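Local coordinates for hypothetical protein ST1511 (Sulfolobus tokodaii, PDB 2EKM) that is of unknown function but belongs to the adenosine-specific kinase family and probably acts on adenosine or its nucleotides, at residues A[117-122]-A[131-136]; A[21-26]-A[103-108]; A[62-67]-A[87-92]. All blocks are in the same frame, centred on the assembly; numbering follows the deposited sequence.

Contact 1 of 3, residues A[117-122]-A[131-136]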
loop_
_atom_site.group_PDB
_atom_site.type_symbol
_atom_site.label_atom_id
_atom_site.label_comp_id
_atom_site.label_asym_id
_atom_site.label_seq_id
_atom_site.Cartn_x
_atom_site.Cartn_y
_atom_site.Cartn_z
ATOM N N LEU A 117 -11.802 -1.103 14.544
ATOM C CA LEU A 117 -11.505 -1.086 13.118
ATOM C C LEU A 117 -12.611 -1.582 12.202
ATOM O O LEU A 117 -13.263 -2.589 12.474
ATOM C CB LEU A 117 -10.243 -1.917 12.861
ATOM C CG LEU A 117 -9.764 -2.092 11.414
ATOM C CD1 LEU A 117 -9.123 -0.802 10.920
ATOM C CD2 LEU A 117 -8.754 -3.243 11.347
ATOM N N GLN A 118 -12.802 -0.860 11.101
ATOM C CA GLN A 118 -13.788 -1.220 10.093
ATOM C C GLN A 118 -13.049 -1.396 8.768
ATOM O O GLN A 118 -12.164 -0.604 8.434
ATOM C CB GLN A 118 -14.831 -0.113 9.923
ATOM C CG GLN A 118 -15.871 -0.005 11.027
ATOM C CD GLN A 118 -16.805 1.173 10.808
ATOM O OE1 GLN A 118 -17.964 1.158 11.232
ATOM N NE2 GLN A 118 -16.299 2.207 10.147
ATOM N N VAL A 119 -13.401 -2.438 8.025
ATOM C CA VAL A 119 -12.789 -2.679 6.727
ATOM C C VAL A 119 -13.866 -2.397 5.687
ATOM O O VAL A 119 -14.974 -2.930 5.770
ATOM C CB VAL A 119 -12.287 -4.136 6.588
ATOM C CG1 VAL A 119 -11.721 -4.361 5.194
ATOM C CG2 VAL A 119 -11.212 -4.417 7.633
ATOM N N LEU A 120 -13.541 -1.531 4.730
ATOM C CA LEU A 120 -14.465 -1.150 3.670
ATOM C C LEU A 120 -14.274 -2.093 2.492
ATOM O O LEU A 120 -13.198 -2.154 1.900
ATOM C CB LEU A 120 -14.199 0.300 3.255
ATOM C CG LEU A 120 -14.239 1.298 4.423
ATOM C CD1 LEU A 120 -13.752 2.658 3.965
ATOM C CD2 LEU A 120 -15.652 1.389 4.982
ATOM N N VAL A 121 -15.333 -2.819 2.148
ATOM C CA VAL A 121 -15.273 -3.793 1.069
ATOM C C VAL A 121 -16.230 -3.503 -0.084
ATOM O O VAL A 121 -17.438 -3.376 0.111
ATOM C CB VAL A 121 -15.576 -5.207 1.613
ATOM C CG1 VAL A 121 -15.374 -6.248 0.524
ATOM C CG2 VAL A 121 -14.690 -5.498 2.813
ATOM N N ALA A 122 -15.677 -3.392 -1.286
ATOM C CA ALA A 122 -16.486 -3.144 -2.472
ATOM C C ALA A 122 -16.849 -4.504 -3.047
ATOM O O ALA A 122 -16.035 -5.431 -3.033
ATOM C CB ALA A 122 -15.696 -2.339 -3.489
ATOM N N ILE A 131 -11.268 -1.668 -0.204
ATOM C CA ILE A 131 -10.972 -0.332 -0.708
ATOM C C ILE A 131 -10.397 0.592 0.361
ATOM O O ILE A 131 -9.998 1.718 0.064
ATOM C CB ILE A 131 -12.224 0.332 -1.330
ATOM C CG1 ILE A 131 -13.300 0.542 -0.266
ATOM C CG2 ILE A 131 -12.750 -0.527 -2.468
ATOM C CD1 ILE A 131 -14.458 1.402 -0.747
ATOM N N GLY A 132 -10.352 0.109 1.598
ATOM C CA GLY A 132 -9.812 0.906 2.682
ATOM C C GLY A 132 -10.287 0.444 4.044
ATOM O O GLY A 132 -10.944 -0.590 4.171
ATOM N N VAL A 133 -9.941 1.210 5.073
ATOM C CA VAL A 133 -10.345 0.892 6.433
ATOM C C VAL A 133 -10.613 2.170 7.217
ATOM O O VAL A 133 -10.164 3.248 6.836
ATOM C CB VAL A 133 -9.241 0.114 7.193
ATOM C CG1 VAL A 133 -8.860 -1.154 6.432
ATOM C CG2 VAL A 133 -8.018 1.005 7.391
ATOM N N VAL A 134 -11.367 2.040 8.302
ATOM C CA VAL A 134 -11.633 3.165 9.185
ATOM C C VAL A 134 -10.918 2.737 10.457
ATOM O O VAL A 134 -11.421 1.915 11.225
ATOM C CB VAL A 134 -13.137 3.365 9.471
ATOM C CG1 VAL A 134 -13.333 4.565 10.406
ATOM C CG2 VAL A 134 -13.885 3.597 8.166
ATOM N N ASP A 135 -9.718 3.274 10.647
ATOM C CA ASP A 135 -8.889 2.947 11.795
ATOM C C ASP A 135 -9.038 4.000 12.887
ATOM O O ASP A 135 -8.485 5.093 12.787
ATOM C CB ASP A 135 -7.421 2.872 11.364
ATOM C CG ASP A 135 -6.522 2.299 12.443
ATOM O OD1 ASP A 135 -6.952 2.254 13.613
ATOM O OD2 ASP A 135 -5.382 1.903 12.117
ATOM N N GLY A 136 -9.788 3.668 13.929
ATOM C CA GLY A 136 -9.966 4.612 15.011
ATOM C C GLY A 136 -10.898 5.752 14.659
ATOM O O GLY A 136 -11.749 5.630 13.774
#

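Contact 2 of 3, residues A[21-26]-A[103-108]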
loop_
_atom_site.group_PDB
_atom_site.type_symbol
_atom_site.label_atom_id
_atom_site.label_comp_id
_atom_site.label_asym_id
_atom_site.label_seq_id
_atom_site.Cartn_x
_atom_site.Cartn_y
_atom_site.Cartn_z
ATOM N N GLY A 21 -3.859 -7.277 5.235
ATOM C CA GLY A 21 -3.246 -6.846 3.995
ATOM C C GLY A 21 -3.695 -7.645 2.790
ATOM O O GLY A 21 -4.726 -8.316 2.814
ATOM N N GLN A 22 -2.902 -7.572 1.730
ATOM C CA GLN A 22 -3.197 -8.276 0.493
ATOM C C GLN A 22 -1.937 -8.985 0.027
ATOM O O GLN A 22 -0.833 -8.436 0.114
ATOM C CB GLN A 22 -3.653 -7.282 -0.569
ATOM C CG GLN A 22 -4.131 -7.900 -1.860
ATOM C CD GLN A 22 -4.504 -6.836 -2.869
ATOM O OE1 GLN A 22 -5.148 -5.845 -2.525
ATOM N NE2 GLN A 22 -4.102 -7.032 -4.119
ATOM N N SER A 23 -2.110 -10.197 -0.482
ATOM C CA SER A 23 -0.991 -10.998 -0.945
ATOM C C SER A 23 -1.398 -11.810 -2.176
ATOM O O SER A 23 -2.416 -11.530 -2.808
ATOM C CB SER A 23 -0.561 -11.942 0.185
ATOM O OG SER A 23 0.603 -12.657 -0.159
ATOM N N HIS A 24 -0.588 -12.806 -2.520
ATOM C CA HIS A 24 -0.882 -13.679 -3.650
ATOM C C HIS A 24 -0.068 -14.955 -3.479
ATOM O O HIS A 24 0.916 -14.967 -2.742
ATOM C CB HIS A 24 -0.525 -12.994 -4.973
ATOM C CG HIS A 24 0.937 -13.007 -5.285
ATOM N ND1 HIS A 24 1.487 -13.850 -6.228
ATOM C CD2 HIS A 24 1.968 -12.302 -4.762
ATOM C CE1 HIS A 24 2.794 -13.663 -6.271
ATOM N NE2 HIS A 24 3.111 -12.730 -5.392
ATOM N N PHE A 25 -0.489 -16.019 -4.156
ATOM C CA PHE A 25 0.180 -17.320 -4.096
ATOM C C PHE A 25 -0.026 -17.992 -2.743
ATOM O O PHE A 25 0.045 -17.351 -1.693
ATOM C CB PHE A 25 1.682 -17.186 -4.374
ATOM C CG PHE A 25 2.357 -18.492 -4.715
ATOM C CD1 PHE A 25 1.668 -19.491 -5.402
ATOM C CD2 PHE A 25 3.681 -18.723 -4.360
ATOM C CE1 PHE A 25 2.290 -20.702 -5.724
ATOM C CE2 PHE A 25 4.313 -19.932 -4.677
ATOM C CZ PHE A 25 3.615 -20.921 -5.360
ATOM N N ILE A 26 -0.265 -19.297 -2.781
ATOM C CA ILE A 26 -0.506 -20.084 -1.577
ATOM C C ILE A 26 0.664 -20.065 -0.585
ATOM O O ILE A 26 0.462 -20.264 0.616
ATOM C CB ILE A 26 -0.832 -21.556 -1.951
ATOM C CG1 ILE A 26 -1.362 -22.309 -0.731
ATOM C CG2 ILE A 26 0.410 -22.247 -2.486
ATOM C CD1 ILE A 26 -2.651 -21.758 -0.196
ATOM N N VAL A 103 7.831 -9.836 2.965
ATOM C CA VAL A 103 7.457 -11.163 2.490
ATOM C C VAL A 103 7.202 -11.016 0.993
ATOM O O VAL A 103 6.365 -10.212 0.581
ATOM C CB VAL A 103 6.188 -11.679 3.207
ATOM C CG1 VAL A 103 5.647 -12.915 2.497
ATOM C CG2 VAL A 103 6.524 -12.023 4.656
ATOM N N GLU A 104 7.927 -11.791 0.185
ATOM C CA GLU A 104 7.821 -11.705 -1.271
ATOM C C GLU A 104 6.438 -11.841 -1.903
ATOM O O GLU A 104 6.244 -11.402 -3.040
ATOM C CB GLU A 104 8.794 -12.692 -1.934
ATOM C CG GLU A 104 8.664 -14.146 -1.493
ATOM C CD GLU A 104 9.711 -15.029 -2.158
ATOM O OE1 GLU A 104 10.804 -14.508 -2.452
ATOM O OE2 GLU A 104 9.453 -16.235 -2.374
ATOM N N GLU A 105 5.482 -12.441 -1.194
ATOM C CA GLU A 105 4.124 -12.584 -1.707
ATOM C C GLU A 105 3.259 -11.363 -1.379
ATOM O O GLU A 105 2.321 -11.025 -2.089
ATOM C CB GLU A 105 3.509 -13.839 -1.086
ATOM C CG GLU A 105 3.941 -15.118 -1.804
ATOM C CD GLU A 105 5.097 -15.746 -1.058
ATOM O OE1 GLU A 105 5.290 -15.420 0.105
ATOM O OE2 GLU A 105 5.800 -16.561 -1.652
ATOM N N VAL A 106 3.569 -10.706 -0.265
ATOM C CA VAL A 106 2.795 -9.552 0.188
ATOM C C VAL A 106 2.783 -8.396 -0.815
ATOM O O VAL A 106 3.826 -7.925 -1.246
ATOM C CB VAL A 106 3.322 -9.051 1.563
ATOM C CG1 VAL A 106 2.621 -7.758 1.975
ATOM C CG2 VAL A 106 3.086 -10.123 2.624
ATOM N N VAL A 107 1.587 -7.941 -1.175
ATOM C CA VAL A 107 1.431 -6.841 -2.118
ATOM C C VAL A 107 1.353 -5.509 -1.370
ATOM O O VAL A 107 1.956 -4.508 -1.776
ATOM C CB VAL A 107 0.154 -7.024 -2.966
ATOM C CG1 VAL A 107 -0.033 -5.839 -3.905
ATOM C CG2 VAL A 107 0.251 -8.311 -3.765
ATOM N N ARG A 108 0.612 -5.507 -0.270
ATOM C CA ARG A 108 0.451 -4.309 0.543
ATOM C C ARG A 108 -0.270 -4.645 1.836
ATOM O O ARG A 108 -0.815 -5.743 1.986
ATOM C CB ARG A 108 -0.351 -3.254 -0.212
ATOM C CG ARG A 108 -1.709 -3.742 -0.683
ATOM C CD ARG A 108 -2.523 -2.596 -1.240
ATOM N NE ARG A 108 -3.663 -3.086 -1.997
ATOM C CZ ARG A 108 -4.654 -2.321 -2.433
ATOM N NH1 ARG A 108 -4.647 -1.018 -2.183
ATOM N NH2 ARG A 108 -5.645 -2.862 -3.128
#

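Contact 3 of 3, residues A[62-67]-A[87-92]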
loop_
_atom_site.group_PDB
_atom_site.type_symbol
_atom_site.label_atom_id
_atom_site.label_comp_id
_atom_site.label_asym_id
_atom_site.label_seq_id
_atom_site.Cartn_x
_atom_site.Cartn_y
_atom_site.Cartn_z
ATOM N N GLY A 62 -0.444 -20.863 12.522
ATOM C CA GLY A 62 -0.149 -20.024 13.670
ATOM C C GLY A 62 0.259 -20.904 14.835
ATOM O O GLY A 62 0.399 -22.114 14.668
ATOM N N ASN A 63 0.458 -20.310 16.008
ATOM C CA ASN A 63 0.845 -21.079 17.189
ATOM C C ASN A 63 -0.111 -20.827 18.350
ATOM O O ASN A 63 0.202 -21.135 19.500
ATOM C CB ASN A 63 2.281 -20.738 17.615
ATOM C CG ASN A 63 2.446 -19.282 18.006
ATOM O OD1 ASN A 63 1.476 -18.523 18.053
ATOM N ND2 ASN A 63 3.681 -18.885 18.292
ATOM N N ASP A 64 -1.273 -20.259 18.040
ATOM C CA ASP A 64 -2.292 -19.971 19.044
ATOM C C ASP A 64 -3.662 -20.223 18.429
ATOM O O ASP A 64 -4.085 -19.521 17.511
ATOM C CB ASP A 64 -2.205 -18.518 19.518
ATOM C CG ASP A 64 -3.158 -18.228 20.669
ATOM O OD1 ASP A 64 -4.382 -18.126 20.422
ATOM O OD2 ASP A 64 -2.685 -18.115 21.820
ATOM N N GLU A 65 -4.351 -21.228 18.954
ATOM C CA GLU A 65 -5.665 -21.624 18.464
ATOM C C GLU A 65 -6.688 -20.488 18.422
ATOM O O GLU A 65 -7.407 -20.329 17.435
ATOM C CB GLU A 65 -6.191 -22.777 19.324
ATOM C CG GLU A 65 -7.327 -23.564 18.705
ATOM C CD GLU A 65 -7.629 -24.836 19.479
ATOM O OE1 GLU A 65 -6.714 -25.681 19.610
ATOM O OE2 GLU A 65 -8.775 -24.993 19.956
ATOM N N GLU A 66 -6.756 -19.700 19.489
ATOM C CA GLU A 66 -7.711 -18.601 19.542
ATOM C C GLU A 66 -7.394 -17.492 18.537
ATOM O O GLU A 66 -8.305 -16.900 17.957
ATOM C CB GLU A 66 -7.780 -18.030 20.963
ATOM C CG GLU A 66 -8.293 -19.033 21.996
ATOM C CD GLU A 66 -8.416 -18.440 23.394
ATOM O OE1 GLU A 66 -7.403 -17.920 23.912
ATOM O OE2 GLU A 66 -9.523 -18.499 23.976
ATOM N N LEU A 67 -6.113 -17.212 18.322
ATOM C CA LEU A 67 -5.735 -16.173 17.367
ATOM C C LEU A 67 -6.021 -16.647 15.948
ATOM O O LEU A 67 -6.386 -15.854 15.079
ATOM C CB LEU A 67 -4.252 -15.811 17.513
ATOM C CG LEU A 67 -3.865 -15.175 18.850
ATOM C CD1 LEU A 67 -2.397 -14.759 18.813
ATOM C CD2 LEU A 67 -4.761 -13.973 19.128
ATOM N N TYR A 87 -3.351 -11.963 13.552
ATOM C CA TYR A 87 -3.683 -11.548 14.907
ATOM C C TYR A 87 -2.461 -11.904 15.736
ATOM O O TYR A 87 -1.914 -12.997 15.592
ATOM C CB TYR A 87 -4.906 -12.307 15.430
ATOM C CG TYR A 87 -6.226 -11.679 15.057
ATOM C CD1 TYR A 87 -6.799 -10.692 15.856
ATOM C CD2 TYR A 87 -6.900 -12.061 13.899
ATOM C CE1 TYR A 87 -8.011 -10.101 15.511
ATOM C CE2 TYR A 87 -8.112 -11.476 13.543
ATOM C CZ TYR A 87 -8.661 -10.498 14.355
ATOM O OH TYR A 87 -9.854 -9.909 14.006
ATOM N N ILE A 88 -2.021 -10.985 16.589
ATOM C CA ILE A 88 -0.861 -11.246 17.434
ATOM C C ILE A 88 -1.116 -10.821 18.871
ATOM O O ILE A 88 -1.921 -9.931 19.137
ATOM C CB ILE A 88 0.413 -10.508 16.928
ATOM C CG1 ILE A 88 0.192 -8.993 16.952
ATOM C CG2 ILE A 88 0.778 -10.995 15.526
ATOM C CD1 ILE A 88 1.420 -8.181 16.569
ATOM N N LYS A 89 -0.420 -11.475 19.791
ATOM C CA LYS A 89 -0.498 -11.151 21.185
ATOM C C LYS A 89 0.852 -11.398 21.809
ATOM O O LYS A 89 1.693 -12.115 21.279
ATOM C CB LYS A 89 -1.542 -12.075 21.806
ATOM C CG LYS A 89 -2.063 -11.570 23.149
ATOM C CD LYS A 89 -2.843 -12.658 23.884
ATOM C CE LYS A 89 -2.649 -14.033 23.239
ATOM N NZ LYS A 89 -2.938 -15.081 24.214
ATOM N N ASN A 90 1.117 -10.767 22.949
ATOM C CA ASN A 90 2.414 -10.882 23.609
ATOM C C ASN A 90 3.495 -10.348 22.665
ATOM O O ASN A 90 4.609 -10.872 22.589
ATOM C CB ASN A 90 2.693 -12.343 23.987
ATOM C CG ASN A 90 3.798 -12.472 25.011
ATOM O OD1 ASN A 90 3.929 -11.625 25.893
ATOM N ND2 ASN A 90 4.591 -13.536 24.914
ATOM N N GLY A 91 3.129 -9.295 21.946
ATOM C CA GLY A 91 4.018 -8.648 20.998
ATOM C C GLY A 91 3.224 -7.532 20.347
ATOM O O GLY A 91 2.009 -7.445 20.554
ATOM N N PHE A 92 3.884 -6.688 19.557
ATOM C CA PHE A 92 3.203 -5.571 18.910
ATOM C C PHE A 92 3.509 -5.474 17.422
ATOM O O PHE A 92 4.520 -5.989 16.947
ATOM C CB PHE A 92 3.602 -4.256 19.589
ATOM C CG PHE A 92 3.374 -4.245 21.079
ATOM C CD1 PHE A 92 2.086 -4.168 21.601
ATOM C CD2 PHE A 92 4.455 -4.307 21.960
ATOM C CE1 PHE A 92 1.870 -4.147 22.983
ATOM C CE2 PHE A 92 4.255 -4.288 23.346
ATOM C CZ PHE A 92 2.956 -4.207 23.858
HETATM O O HOH W 1 -5.021 -16.526 22.808
#

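Contact 1 of 3, residues A[117-122]-A[131-136]
The beta hairpin of strands 117-123 and 128-135 is held toward its open end by Q118 and V134, an antiparallel hydrogen-bonded pair: Q118 N donates to V134 O (3.1 Å) and V134 N returns a bond to Q118 O (2.8 Å). Nearer the turn, L120 N gives to G132 O (2.8 Å) and I131 N to L120 O (2.9 Å). At the extended backbone angles of G132, any CB would press on the carbonyl O of I131, so glycine is called for. L117, V119, V133 and D135 share one face of the sheet. There the L117 side chain runs with CG anti to its own N (chi1 178°) and lays CD1 against V133 CB at 3.8 Å, while L117 and V119 also pack on I20. D135 turns its carboxylate to T113 and to H82 of the second subunit. On the reverse face Q118 and V134 lie side by side. Closer to the turn, I131 splays its two branches, CG1 touching L120 CB at 3.6 Å and CG2 meeting A122 CB at 3.6 Å. Replacing I131 by an alanine would probably deprive L120 and A122 of these apolar partners and open a gap where I131 of the second subunit packs. This is an antiparallel hairpin whose L117 and V119 face lies on strand 16-22, while L120, I131 and A122 meet the neighbouring subunits.

Contact 2 of 3, residues A[21-26]-A[103-108]
E105, third residue of the type I turn V103-V106 that V106 N closes onto V103 O, is the first whose side chain packs on 21-26. With chi1 at -81° its CG lies anti to the carbonyl carbon, 3.2 Å from H24 O and 4.0 Å from F25 CB; OE2 makes a salt bridge with K27. The carbonyl of E105 meets the H24 ring at its edge, O to CD2 3.0 Å, and takes at most a weak bond from S23 OG, which also pairs with T28. V106 turns its side chain away onto F84. V107 N donates to Q22 O at 2.8 Å, and R108 N reaches the same oxygen from the same face at 3.3 Å, so V107 and R108 face Q22 in a classic beta bulge. R108 O accepts from Q22 N (2.8 Å). Beyond, R108 brings NE (3.2 Å) and NH2 (3.1 Å) to Q22 OE1, the oxygen lying in the guanidinium plane although the amide is turned 70° from it. Because Q22 NE2 is given to F110 O of the third subunit, the rotation of the amide is fixed at both ends, and the guanidinium probably polarises its carbonyl.

Contact 3 of 3, residues A[62-67]-A[87-92]
L67 and Y87 bring the two backbones closest, with CA atoms 5.6 Å apart, where the first turn of helix 65-78 passes the end of strand 83-89. The chain leaves strand 57-62, crosses N63 and D64 and enters the helix at E65. D64 is the N-cap: its OD1, met on the anti side, accepts from L67 N at 2.9 Å, and the carboxylate probably also interacts favourably with the positive end of the helix dipole. Across the contact L67 does most of the touching. Its extended chain (chi2 -175°) sends CD1 over the strand backbone, 3.7 Å from Y87 O and 4.1 Å from K89 CB, while CD2 rests on Y87 CB at 4.1 Å. Helix 65-78 is the connection of a beta-alpha-beta crossover: strands 57-62 and 83-89 run parallel, with strand 44-50 between them. The Y87 side chain sets out toward the helix but leads away along it, past L70 and A71, and its OH bonds to T74 and to the carbonyl of E11. At the opposite end of the contact K89 bends sharply at chi3 (12°), nearly eclipsed, and holds NZ 3.9 Å from D64 OD2 in a long salt bridge. A water closes the distance, accepting from K89 NZ at 2.9 Å and lying within reach of both D64 OD1 and E66 OE1.

In the fold
From the N terminus, the first segment met is 21-26, at the end of strand 16-22; its partner 103-108 comes only after helix 93-101, so contact 2 closes the longest loop. Contact 3 is nested within it: 62-67 and 87-92 enclose most of helix 65-78 and the start of strand 83-89. Contact 1 follows in series, a short hairpin closed after contact 2. Contacts 2 and 3 reach the same five-stranded sheet, through its neighbouring strands 16-22 and 83-89, with centres about 20 Å apart. Contact 1 joins two strands of the three-stranded sheet. Contacts 1 and 3 lie on opposite sides of the chain's centre, while contacts 1 and 2 both touch the third subunit.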